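Local coordinates for extracellular ligand-binding receptor (Desulfitobacterium hafniense, PDB 4Q6B), which probably captures leucine outside the cell membrane and delivers it to an ABC transporter for uptake, as other members of the leucine-binding protein family do, at residues 126-129 with 130-133; 262-265 with 266-269; 272-275 with 276-280; 311-314 with 315-319; 329-332 with 333-337. All blocks are in the same frame, centred on the assembly; numbering follows the deposited sequence.

In the fold
All five contacts are local, between side chains a few residues apart, and they follow one another along the chain without nesting or crossing. Contact 1 lies at the start of helix 126-139, in the lobe built on the seven-stranded mixed sheet, and its first residue comes close to the bound leucine. The other four belong to the lobe with the five-stranded parallel sheet. Contacts 2 and 3, with centres about 14 Å apart, lie at the two ends of helix 265-278, which packs on helix 26-39. Contact 4 spans helix 311-317 and the turn after it. Contact 5 closes a tight hairpin loop before strand 341-347 and meets contact 4 directly, R316 NE approaching D331 O at 3.0 Å.

Contact 1: residues 126-129 with 130-133; sequences DQEI and ARQL
The carboxylate of E128 lies at the edge of the R131 guanidinium, the two planes turned 74° from each other, and with its other oxygen, OE2, it takes the amide of Q132. OE1 receives R131 NE at 2.9 Å on its syn side, somewhat out of the carboxylate plane. This is a salt bridge, though R131 was modelled in two conformers, which makes it less certain. OE2 is met almost end-on by Q132 NE2 at 2.9 Å, a straight bond that lies in the amide plane of Q132. E128 reaches both because its CG stands anti to the backbone N (chi1 -178°) and the chain then bends, carrying the carboxylate forward along the helix. With an alanine here the amide of Q132 would probably be left free to turn and the R131 charge without its mate. On the buried side, I129 CG2 rests against L133 CD1 at 3.9 Å, while A130, small enough for close approach, packs on L158 and A161 of helix 153-168. Polar i, i+3 and i, i+4 pairs outside and aliphatic ones inside are characteristic of an amphipathic helix, here the one that begins beside the leucine cleft of a periplasmic binding protein.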
loop_
_atom_site.group_PDB
_atom_site.type_symbol
_atom_site.label_atom_id
_atom_site.label_comp_id
_atom_site.label_asym_id
_atom_site.label_seq_id
_atom_site.Cartn_x
_atom_site.Cartn_y
_atom_site.Cartn_z
ATOM N N ASP A 126 -4.801 5.899 -0.243
ATOM C CA ASP A 126 -5.007 6.452 -1.605
ATOM C C ASP A 126 -5.105 7.959 -1.608
ATOM O O ASP A 126 -4.684 8.604 -2.559
ATOM C CB ASP A 126 -6.301 5.914 -2.246
ATOM C CG ASP A 126 -6.236 4.442 -2.555
ATOM O OD1 ASP A 126 -5.122 3.910 -2.769
ATOM O OD2 ASP A 126 -7.336 3.807 -2.574
ATOM N N GLN A 127 -5.736 8.498 -0.583
ATOM C CA GLN A 127 -5.913 9.935 -0.435
ATOM C C GLN A 127 -4.575 10.644 -0.233
ATOM O O GLN A 127 -4.314 11.702 -0.832
ATOM C CB GLN A 127 -6.917 10.228 0.679
ATOM C CG GLN A 127 -6.823 11.611 1.252
ATOM C CD GLN A 127 -7.971 11.921 2.178
ATOM O OE1 GLN A 127 -8.765 11.031 2.517
ATOM N NE2 GLN A 127 -8.084 13.189 2.587
ATOM N N GLU A 128 -3.689 10.062 0.568
ATOM C CA GLU A 128 -2.361 10.681 0.767
ATOM C C GLU A 128 -1.463 10.579 -0.473
ATOM O O GLU A 128 -0.738 11.517 -0.815
ATOM C CB GLU A 128 -1.681 10.026 1.974
ATOM C CG GLU A 128 -0.338 10.631 2.283
ATOM C CD GLU A 128 -0.404 12.160 2.517
ATOM O OE1 GLU A 128 -1.474 12.674 2.939
ATOM O OE2 GLU A 128 0.626 12.839 2.274
ATOM N N ILE A 129 -1.558 9.453 -1.182
ATOM C CA ILE A 129 -0.845 9.258 -2.432
ATOM C C ILE A 129 -1.322 10.295 -3.455
ATOM O O ILE A 129 -0.501 10.962 -4.097
ATOM C CB ILE A 129 -1.116 7.816 -2.928
ATOM C CG1 ILE A 129 -0.284 6.851 -2.076
ATOM C CG2 ILE A 129 -0.824 7.647 -4.417
ATOM C CD1 ILE A 129 -0.821 5.371 -2.137
ATOM N N ALA A 130 -2.643 10.463 -3.556
ATOM C CA ALA A 130 -3.235 11.462 -4.488
ATOM C C ALA A 130 -2.757 12.873 -4.170
ATOM O O ALA A 130 -2.407 13.621 -5.070
ATOM C CB ALA A 130 -4.792 11.401 -4.462
ATOM N N ARG A 131 -2.719 13.215 -2.886
ATOM C CA ARG A 131 -2.312 14.543 -2.435
ATOM C C ARG A 131 -0.866 14.848 -2.853
ATOM O O ARG A 131 -0.568 15.934 -3.358
ATOM C CB ARG A 131 -2.465 14.620 -0.916
ATOM C CG ARG A 131 -2.231 15.993 -0.336
ATOM C CD ARG A 131 -2.742 16.040 1.113
ATOM N NE ARG A 131 -1.820 15.430 2.076
ATOM C CZ ARG A 131 -1.416 16.017 3.204
ATOM N NH1 ARG A 131 -0.583 15.386 4.013
ATOM N NH2 ARG A 131 -1.841 17.229 3.515
ATOM N N GLN A 132 0.034 13.877 -2.684
ATOM C CA GLN A 132 1.439 14.118 -3.003
ATOM C C GLN A 132 1.627 14.142 -4.490
ATOM O O GLN A 132 2.480 14.891 -4.978
ATOM C CB GLN A 132 2.326 13.011 -2.410
ATOM C CG GLN A 132 2.234 12.927 -0.935
ATOM C CD GLN A 132 3.080 13.968 -0.270
ATOM O OE1 GLN A 132 3.881 14.644 -0.921
ATOM N NE2 GLN A 132 2.913 14.110 1.036
ATOM N N LEU A 133 0.858 13.307 -5.216
ATOM C CA LEU A 133 0.959 13.326 -6.693
ATOM C C LEU A 133 0.515 14.661 -7.263
ATOM O O LEU A 133 1.170 15.186 -8.203
ATOM C CB LEU A 133 0.168 12.190 -7.378
ATOM C CG LEU A 133 0.795 10.810 -7.273
ATOM C CD1 LEU A 133 -0.279 9.779 -7.617
ATOM C CD2 LEU A 133 2.013 10.688 -8.192
#

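Contact 2: residues 262-265 with 266-269; sequences RPDS and RTQD
Side-chain hydrogen bonds from R262 and Q268 tie the loop to the first turns of helix 265-278. R262 grips the hydroxyl of T267 edge-on: R262 NE and NH2 are each 3.1 Å from T267 OG1, which lies nearly in the guanidinium plane. The arginine bends at chi3 (71°), which turns the NE/NH2 edge toward T267. T267 OG1 is also bonded to V324 O. Q268 NE2 donates to R262 O at 2.9 Å, from above the carbonyl plane, and to P260 O as well. Between these anchors P263 forms the centre of an inverse gamma turn.

Capping bonds come from D264. Its OD2 accepts T267 N at 3.2 Å, using the lone pair that faces away from the other oxygen, and R266 N more weakly at 2.9 Å. The backbone of D264 also starts the helical pattern, its O receiving Q268 N. D264 is thus the N-cap of the helix: aspartate suits the place because its short side chain reaches forward to the first amides of the helix, which have no earlier carbonyl to pair with, and its negative charge would be favoured at the positive end of the helix dipole.

The charged groups gather round the same carboxylate. R262 NH2 forms a salt bridge with D264 OD2 at 2.9 Å, which is likely to hold the capping oxygen in place. D264 OD1 is linked through a water to R266 NH1.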
loop_
_atom_site.group_PDB
_atom_site.type_symbol
_atom_site.label_atom_id
_atom_site.label_comp_id
_atom_site.label_asym_id
_atom_site.label_seq_id
_atom_site.Cartn_x
_atom_site.Cartn_y
_atom_site.Cartn_z
ATOM N N ARG A 262 16.902 5.486 0.097
ATOM C CA ARG A 262 16.774 6.536 1.130
ATOM C C ARG A 262 18.049 6.498 1.956
ATOM O O ARG A 262 18.454 5.430 2.427
ATOM C CB ARG A 262 15.591 6.278 2.050
ATOM C CG ARG A 262 15.281 7.498 2.902
ATOM C CD ARG A 262 13.983 7.355 3.649
ATOM N NE ARG A 262 14.135 6.390 4.701
ATOM C CZ ARG A 262 13.982 6.654 5.993
ATOM N NH1 ARG A 262 13.651 7.880 6.395
ATOM N NH2 ARG A 262 14.146 5.676 6.881
ATOM N N PRO A 263 18.711 7.646 2.098
ATOM C CA PRO A 263 20.019 7.633 2.763
ATOM C C PRO A 263 19.809 7.681 4.269
ATOM O O PRO A 263 20.040 8.679 4.935
ATOM C CB PRO A 263 20.705 8.885 2.207
ATOM C CG PRO A 263 19.610 9.823 1.990
ATOM C CD PRO A 263 18.374 8.973 1.571
ATOM N N ASP A 264 19.330 6.557 4.795
ATOM C CA ASP A 264 19.005 6.406 6.206
ATOM C C ASP A 264 19.523 5.052 6.700
ATOM O O ASP A 264 19.426 4.054 5.983
ATOM C CB ASP A 264 17.495 6.469 6.371
ATOM C CG ASP A 264 17.074 6.125 7.737
ATOM O OD1 ASP A 264 17.146 7.038 8.596
ATOM O OD2 ASP A 264 16.725 4.934 7.964
ATOM N N SER A 265 20.072 5.030 7.916
ATOM C CA SER A 265 20.698 3.826 8.467
ATOM C C SER A 265 19.749 2.637 8.479
ATOM O O SER A 265 20.127 1.525 8.116
ATOM C CB SER A 265 21.189 4.081 9.890
ATOM O OG SER A 265 20.097 4.357 10.752
ATOM N N ARG A 266 18.505 2.865 8.884
ATOM C CA ARG A 266 17.546 1.757 8.984
ATOM C C ARG A 266 17.198 1.172 7.640
ATOM O O ARG A 266 17.113 -0.060 7.472
ATOM C CB ARG A 266 16.266 2.166 9.725
ATOM C CG ARG A 266 16.512 2.516 11.164
ATOM C CD ARG A 266 15.193 2.633 11.917
ATOM N NE ARG A 266 15.373 2.841 13.348
ATOM C CZ ARG A 266 15.861 3.956 13.902
ATOM N NH1 ARG A 266 16.246 4.987 13.149
ATOM N NH2 ARG A 266 15.976 4.043 15.218
ATOM N N THR A 267 16.923 2.044 6.674
ATOM C CA THR A 267 16.598 1.603 5.315
ATOM C C THR A 267 17.806 0.835 4.785
ATOM O O THR A 267 17.653 -0.276 4.278
ATOM C CB THR A 267 16.359 2.805 4.401
ATOM O OG1 THR A 267 15.229 3.536 4.906
ATOM C CG2 THR A 267 16.082 2.355 2.946
ATOM N N GLN A 268 19.008 1.395 4.906
ATOM C CA GLN A 268 20.162 0.713 4.317
ATOM C C GLN A 268 20.518 -0.578 5.042
ATOM O O GLN A 268 20.956 -1.525 4.386
ATOM C CB GLN A 268 21.410 1.633 4.216
ATOM C CG GLN A 268 21.137 2.819 3.263
ATOM C CD GLN A 268 20.680 2.334 1.888
ATOM O OE1 GLN A 268 21.327 1.460 1.269
ATOM N NE2 GLN A 268 19.637 2.969 1.366
ATOM N N ASP A 269 20.323 -0.654 6.369
ATOM C CA ASP A 269 20.597 -1.920 7.057
ATOM C C ASP A 269 19.671 -3.030 6.524
ATOM O O ASP A 269 20.111 -4.184 6.275
ATOM C CB ASP A 269 20.432 -1.736 8.565
ATOM C CG ASP A 269 20.611 -3.009 9.330
ATOM O OD1 ASP A 269 21.734 -3.521 9.369
ATOM O OD2 ASP A 269 19.605 -3.522 9.882
HETATM O O HOH W 1 15.681 5.938 10.917
#

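Contact 3: residues 272-275 with 276-280; sequences EAFR and REYGQ
Around F274 and Y278 the helix keeps its i to i+4 bonds to its very end, Y278 N reaching F274 O at 2.8 Å and G279 N reaching R275 O, after which G279 turns out of the helix at phi 78°. Glycine suits that place, since a positive phi is easiest for a residue without a side chain. The bond from G279 N is less well aligned than the others, coming from above the carbonyl plane of R275, as the chain begins to peel away.

One turn apart, the two aromatic residues cross at about a right angle. The edge of the Y278 ring is set over the face of F274, a tilted edge-to-face pair with centroids 4.8 Å apart and planes at 51°. Y278 CD2 does the touching: it stands over the centre of the F274 ring and comes to 3.5 Å from F274 CE2. Different first torsions bring the rings together, with F274 CG anti to the backbone N (chi1 -173°) and Y278 CG instead anti to its carbonyl carbon. Outside the pair, F274 packs on L25, E28, L32 and P282, and Y278 OH is bonded to E31 OE1, so the end of helix 265-278 is fastened to helix 26-39 by both an apolar and a polar contact.

Q280 O comes up to the edge of the F274 ring, 3.3 Å from F274 CD1 and nearly in its plane. This carbonyl is buried with no hydrogen-bond partner, so the slightly positive ring hydrogens probably offer it a weak electrostatic substitute.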
loop_
_atom_site.group_PDB
_atom_site.type_symbol
_atom_site.label_atom_id
_atom_site.label_comp_id
_atom_site.label_asym_id
_atom_site.label_seq_id
_atom_site.Cartn_x
_atom_site.Cartn_y
_atom_site.Cartn_z
ATOM N N GLU A 272 20.588 -4.128 2.759
ATOM C CA GLU A 272 21.752 -5.004 2.755
ATOM C C GLU A 272 21.439 -6.393 3.324
ATOM O O GLU A 272 21.834 -7.418 2.742
ATOM C CB GLU A 272 22.903 -4.386 3.544
ATOM C CG GLU A 272 24.151 -5.267 3.570
ATOM C CD GLU A 272 24.742 -5.532 2.183
ATOM O OE1 GLU A 272 24.440 -4.766 1.231
ATOM O OE2 GLU A 272 25.520 -6.509 2.051
ATOM N N ALA A 273 20.747 -6.425 4.462
ATOM C CA ALA A 273 20.371 -7.695 5.090
ATOM C C ALA A 273 19.477 -8.499 4.152
ATOM O O ALA A 273 19.660 -9.721 4.006
ATOM C CB ALA A 273 19.655 -7.448 6.425
ATOM N N PHE A 274 18.548 -7.815 3.492
ATOM C CA PHE A 274 17.583 -8.526 2.658
ATOM C C PHE A 274 18.339 -9.111 1.448
ATOM O O PHE A 274 18.207 -10.312 1.130
ATOM C CB PHE A 274 16.455 -7.592 2.234
ATOM C CG PHE A 274 15.365 -8.298 1.520
ATOM C CD1 PHE A 274 15.502 -8.595 0.170
ATOM C CD2 PHE A 274 14.238 -8.705 2.198
ATOM C CE1 PHE A 274 14.513 -9.305 -0.518
ATOM C CE2 PHE A 274 13.235 -9.406 1.524
ATOM C CZ PHE A 274 13.392 -9.691 0.146
ATOM N N ARG A 275 19.136 -8.271 0.795
ATOM C CA ARG A 275 19.963 -8.744 -0.304
ATOM C C ARG A 275 20.857 -9.934 0.053
ATOM O O ARG A 275 20.993 -10.881 -0.731
ATOM C CB ARG A 275 20.844 -7.610 -0.817
ATOM C CG ARG A 275 20.128 -6.577 -1.641
ATOM C CD ARG A 275 21.169 -5.636 -2.257
ATOM N NE ARG A 275 20.559 -4.665 -3.164
ATOM C CZ ARG A 275 20.433 -4.844 -4.478
ATOM N NH1 ARG A 275 20.866 -5.966 -5.045
ATOM N NH2 ARG A 275 19.870 -3.901 -5.229
ATOM N N ARG A 276 21.502 -9.878 1.214
ATOM C CA ARG A 276 22.373 -10.969 1.638
ATOM C C ARG A 276 21.635 -12.281 1.892
ATOM O O ARG A 276 22.130 -13.365 1.544
ATOM C CB ARG A 276 23.163 -10.564 2.889
ATOM C CG ARG A 276 23.923 -11.716 3.516
ATOM C CD ARG A 276 25.140 -11.215 4.267
ATOM N NE ARG A 276 24.879 -11.006 5.690
ATOM C CZ ARG A 276 25.294 -11.831 6.652
ATOM N NH1 ARG A 276 25.987 -12.923 6.339
ATOM N NH2 ARG A 276 25.022 -11.569 7.928
ATOM N N GLU A 277 20.465 -12.187 2.503
ATOM C CA GLU A 277 19.695 -13.388 2.817
ATOM C C GLU A 277 18.965 -13.966 1.590
ATOM O O GLU A 277 18.902 -15.205 1.434
ATOM C CB GLU A 277 18.697 -13.076 3.943
ATOM C CG GLU A 277 17.862 -14.283 4.375
ATOM C CD GLU A 277 18.697 -15.423 4.978
ATOM O OE1 GLU A 277 19.680 -15.143 5.710
ATOM O OE2 GLU A 277 18.369 -16.607 4.725
ATOM N N TYR A 278 18.455 -13.098 0.712
ATOM C CA TYR A 278 17.518 -13.546 -0.351
ATOM C C TYR A 278 18.058 -13.378 -1.765
ATOM O O TYR A 278 17.518 -13.962 -2.704
ATOM C CB TYR A 278 16.115 -12.917 -0.213
ATOM C CG TYR A 278 15.524 -13.210 1.134
ATOM C CD1 TYR A 278 15.184 -14.516 1.490
ATOM C CD2 TYR A 278 15.354 -12.199 2.074
ATOM C CE1 TYR A 278 14.670 -14.822 2.733
ATOM C CE2 TYR A 278 14.831 -12.497 3.336
ATOM C CZ TYR A 278 14.507 -13.798 3.650
ATOM O OH TYR A 278 13.990 -14.104 4.899
ATOM N N GLY A 279 19.135 -12.614 -1.928
ATOM C CA GLY A 279 19.837 -12.639 -3.201
ATOM C C GLY A 279 19.138 -11.828 -4.274
ATOM O O GLY A 279 19.400 -12.012 -5.460
ATOM N N GLN A 280 18.288 -10.896 -3.852
ATOM C CA GLN A 280 17.654 -9.959 -4.775
ATOM C C GLN A 280 17.169 -8.754 -3.963
ATOM O O GLN A 280 17.090 -8.826 -2.725
ATOM C CB GLN A 280 16.501 -10.646 -5.513
ATOM C CG GLN A 280 15.512 -11.258 -4.592
ATOM C CD GLN A 280 14.542 -12.235 -5.277
ATOM O OE1 GLN A 280 13.969 -11.935 -6.329
ATOM N NE2 GLN A 280 14.339 -13.401 -4.656
#

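Contact 4: residues 311-314 with 315-319; sequences LAQG and LRDLG
Q313 and D317, with A312 and R316 beside them, sit on successive turns of the short helix 311-317, after which the chain leaves helical geometry at G319 with a positive phi, an angle that glycine adopts easily.

Backbone bonds set the spacing. L315 N donates to L311 O at 2.9 Å, and R316 N and D317 N follow the same i to i+4 pattern with A312 O and Q313 O. The next, from L318 N to G314 O, is weak at 3.3 Å. L318 N also reaches L315 O, and G319 N reaches R316 O, both of them i to i+3 bonds.

The apolar residues face inward. L311 and L315 lie against helix 284-301, and L315 with A312 also touches F120 of strand 119-121. Alanine keeps that side slim, and the extended chain of R316 runs past it, R316 NH1 coming to 4.0 Å from A312 CB. The polar end of R316 is taken up elsewhere, NH1 by I117 O and NE by D331 O, which ties the helix to the loops beyond it; NH1 also makes a weak bond to a water that donates to Q313 OE1.

Among the outer side chains, Q313 bends at chi2 (56°) and so brings its amide back toward the next turn. There Q313 NE2 donates to D317 OD2 at 3.3 Å, with the oxygen in the amide plane and the nitrogen above the carboxylate plane.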
loop_
_atom_site.group_PDB
_atom_site.type_symbol
_atom_site.label_atom_id
_atom_site.label_comp_id
_atom_site.label_asym_id
_atom_site.label_seq_id
_atom_site.Cartn_x
_atom_site.Cartn_y
_atom_site.Cartn_z
ATOM N N LEU A 311 -3.429 -3.911 22.830
ATOM C CA LEU A 311 -2.285 -3.656 21.958
ATOM C C LEU A 311 -2.490 -2.417 21.065
ATOM O O LEU A 311 -1.544 -1.648 20.867
ATOM C CB LEU A 311 -1.975 -4.873 21.099
ATOM C CG LEU A 311 -0.674 -4.726 20.316
ATOM C CD1 LEU A 311 0.550 -4.674 21.284
ATOM C CD2 LEU A 311 -0.607 -5.898 19.315
ATOM N N ALA A 312 -3.731 -2.194 20.604
ATOM C CA ALA A 312 -4.030 -1.040 19.727
ATOM C C ALA A 312 -3.604 0.283 20.353
ATOM O O ALA A 312 -2.970 1.116 19.687
ATOM C CB ALA A 312 -5.538 -1.000 19.391
ATOM N N GLN A 313 -3.945 0.492 21.617
ATOM C CA GLN A 313 -3.514 1.703 22.301
ATOM C C GLN A 313 -1.997 1.747 22.394
ATOM O O GLN A 313 -1.412 2.803 22.313
ATOM C CB GLN A 313 -4.191 1.901 23.666
ATOM C CG GLN A 313 -4.028 3.299 24.267
ATOM C CD GLN A 313 -4.523 4.424 23.361
ATOM O OE1 GLN A 313 -5.646 4.407 22.895
ATOM N NE2 GLN A 313 -3.667 5.395 23.105
ATOM N N GLY A 314 -1.366 0.594 22.573
ATOM C CA GLY A 314 0.085 0.569 22.626
ATOM C C GLY A 314 0.702 0.988 21.301
ATOM O O GLY A 314 1.733 1.659 21.294
ATOM N N LEU A 315 0.079 0.606 20.185
ATOM C CA LEU A 315 0.572 1.072 18.871
ATOM C C LEU A 315 0.465 2.578 18.696
ATOM O O LEU A 315 1.391 3.247 18.163
ATOM C CB LEU A 315 -0.167 0.379 17.716
ATOM C CG LEU A 315 0.249 -1.064 17.422
ATOM C CD1 LEU A 315 -0.757 -1.640 16.455
ATOM C CD2 LEU A 315 1.655 -1.151 16.851
ATOM N N ARG A 316 -0.649 3.142 19.152
ATOM C CA ARG A 316 -0.810 4.588 19.126
ATOM C C ARG A 316 0.183 5.305 20.052
ATOM O O ARG A 316 0.724 6.357 19.706
ATOM C CB ARG A 316 -2.259 4.953 19.478
ATOM C CG ARG A 316 -3.226 4.559 18.324
ATOM C CD ARG A 316 -4.649 5.011 18.601
ATOM N NE ARG A 316 -5.417 4.699 17.403
ATOM C CZ ARG A 316 -6.169 3.618 17.240
ATOM N NH1 ARG A 316 -6.351 2.744 18.233
ATOM N NH2 ARG A 316 -6.776 3.440 16.068
ATOM N N ASP A 317 0.490 4.678 21.172
ATOM C CA ASP A 317 1.396 5.246 22.167
ATOM C C ASP A 317 2.831 5.316 21.655
ATOM O O ASP A 317 3.641 6.074 22.220
ATOM C CB ASP A 317 1.351 4.423 23.456
ATOM C CG ASP A 317 0.128 4.742 24.326
ATOM O OD1 ASP A 317 -0.154 3.961 25.268
ATOM O OD2 ASP A 317 -0.542 5.775 24.072
ATOM N N LEU A 318 3.164 4.562 20.615
ATOM C CA LEU A 318 4.529 4.677 20.050
ATOM C C LEU A 318 4.797 6.075 19.516
ATOM O O LEU A 318 5.943 6.544 19.554
ATOM C CB LEU A 318 4.768 3.638 18.964
ATOM C CG LEU A 318 4.807 2.240 19.562
ATOM C CD1 LEU A 318 4.914 1.198 18.480
ATOM C CD2 LEU A 318 5.902 2.087 20.586
ATOM N N GLY A 319 3.763 6.763 19.027
ATOM C CA GLY A 319 3.971 8.111 18.507
ATOM C C GLY A 319 4.775 7.905 17.240
ATOM O O GLY A 319 4.693 6.838 16.637
HETATM O O HOH W 2 -6.732 3.194 20.903
#

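Contact 5: residues 329-332 with 333-337; sequences RFDG and RGDDI
D331 turns its carboxylate back over the loop because CG lies between the backbone N and the carbonyl carbon (chi1 72°), which points OD1 at the amides that follow. OD1 accepts R333 N at 3.0 Å from above the carboxylate plane, closing an Asx turn, and takes a weak bond from D335 N. D336 swings the other way, CG anti to the backbone N (chi1 -159°), so that OD1 receives R329 N at 2.8 Å; its OD2 is hydrogen-bonded to H328 ND1.

Around these groups runs a type I turn, with G334 N reaching D331 O at 3.1 Å. The chain is rejoined one residue later by D331 N on D335 O: this is a type I turn with a G1 beta bulge. G334 occupies the bulge with phi 97°, where a side chain would jam against the preceding carbonyl. Further back, I337 N binds R329 O at 2.7 Å, and F330 and D336 face each other as a non-hydrogen-bonded pair.

With an alanine in place of D331, R333 N and D335 N would probably lose this acceptor and the turn would be less firmly fixed.

R333 NH2 bridges to D335 OD2 at 3.2 Å, in the guanidinium plane, while R333 NH1 pairs with D113 and D335 OD2 with T112 OG1. The hairpin lies between strands 326-328 and 341-347, against helix 311-317. On strand 119-121, F330 meets F120 edge-to-face and D335 makes a salt bridge to R121.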
loop_
_atom_site.group_PDB
_atom_site.type_symbol
_atom_site.label_atom_id
_atom_site.label_comp_id
_atom_site.label_asym_id
_atom_site.label_seq_id
_atom_site.Cartn_x
_atom_site.Cartn_y
_atom_site.Cartn_z
ATOM N N ARG A 329 3.535 6.890 11.950
ATOM C CA ARG A 329 2.813 7.378 13.122
ATOM C C ARG A 329 1.335 7.115 12.926
ATOM O O ARG A 329 0.774 7.506 11.907
ATOM C CB ARG A 329 3.048 8.866 13.310
ATOM C CG ARG A 329 2.367 9.381 14.547
ATOM C CD ARG A 329 2.620 10.859 14.702
ATOM N NE ARG A 329 2.201 11.213 16.072
ATOM C CZ ARG A 329 2.593 12.311 16.718
ATOM N NH1 ARG A 329 2.153 12.550 17.960
ATOM N NH2 ARG A 329 3.433 13.167 16.136
ATOM N N PHE A 330 0.717 6.447 13.885
ATOM C CA PHE A 330 -0.712 6.097 13.752
ATOM C C PHE A 330 -1.572 7.162 14.370
ATOM O O PHE A 330 -1.261 7.668 15.452
ATOM C CB PHE A 330 -1.006 4.776 14.433
ATOM C CG PHE A 330 -0.312 3.647 13.825
ATOM C CD1 PHE A 330 -0.558 3.312 12.507
ATOM C CD2 PHE A 330 0.548 2.870 14.579
ATOM C CE1 PHE A 330 0.077 2.249 11.935
ATOM C CE2 PHE A 330 1.163 1.773 13.998
ATOM C CZ PHE A 330 0.912 1.478 12.666
ATOM N N ASP A 331 -2.652 7.536 13.682
ATOM C CA ASP A 331 -3.603 8.463 14.274
ATOM C C ASP A 331 -4.756 7.733 14.987
ATOM O O ASP A 331 -4.730 6.495 15.132
ATOM C CB ASP A 331 -4.082 9.541 13.275
ATOM C CG ASP A 331 -5.036 9.008 12.188
ATOM O OD1 ASP A 331 -5.475 7.850 12.248
ATOM O OD2 ASP A 331 -5.374 9.787 11.268
ATOM N N GLY A 332 -5.745 8.503 15.442
ATOM C CA GLY A 332 -6.830 7.965 16.239
ATOM C C GLY A 332 -7.717 7.001 15.454
ATOM O O GLY A 332 -8.477 6.210 16.044
ATOM N N ARG A 333 -7.624 7.065 14.134
ATOM C CA ARG A 333 -8.459 6.217 13.293
ATOM C C ARG A 333 -7.694 5.039 12.744
ATOM O O ARG A 333 -8.279 4.161 12.115
ATOM C CB ARG A 333 -9.063 7.047 12.169
ATOM C CG ARG A 333 -9.662 8.330 12.694
ATOM C CD ARG A 333 -10.460 9.007 11.616
ATOM N NE ARG A 333 -9.910 8.653 10.316
ATOM C CZ ARG A 333 -10.641 8.508 9.217
ATOM N NH1 ARG A 333 -11.956 8.700 9.260
ATOM N NH2 ARG A 333 -10.055 8.164 8.080
ATOM N N GLY A 334 -6.382 5.000 12.988
ATOM C CA GLY A 334 -5.583 3.904 12.496
ATOM C C GLY A 334 -4.864 4.166 11.188
ATOM O O GLY A 334 -4.119 3.282 10.764
ATOM N N ASP A 335 -5.031 5.341 10.578
ATOM C CA ASP A 335 -4.203 5.697 9.410
ATOM C C ASP A 335 -2.758 5.942 9.831
ATOM O O ASP A 335 -2.496 6.374 10.963
ATOM C CB ASP A 335 -4.732 6.947 8.717
ATOM C CG ASP A 335 -5.976 6.637 7.853
ATOM O OD1 ASP A 335 -5.913 5.646 7.106
ATOM O OD2 ASP A 335 -6.991 7.330 7.965
ATOM N N ASP A 336 -1.834 5.670 8.925
ATOM C CA ASP A 336 -0.441 6.013 9.157
ATOM C C ASP A 336 -0.204 7.381 8.557
ATOM O O ASP A 336 -0.340 7.583 7.328
ATOM C CB ASP A 336 0.485 4.946 8.524
ATOM C CG ASP A 336 1.889 4.947 9.133
ATOM O OD1 ASP A 336 2.380 6.032 9.557
ATOM O OD2 ASP A 336 2.518 3.857 9.183
ATOM N N ILE A 337 0.095 8.357 9.416
ATOM C CA ILE A 337 0.175 9.706 8.918
ATOM C C ILE A 337 1.626 10.101 8.697
ATOM O O ILE A 337 1.892 11.261 8.422
ATOM C CB ILE A 337 -0.531 10.747 9.833
ATOM C CG1 ILE A 337 0.070 10.772 11.251
ATOM C CG2 ILE A 337 -2.024 10.442 9.921
ATOM C CD1 ILE A 337 -0.512 11.887 12.181
#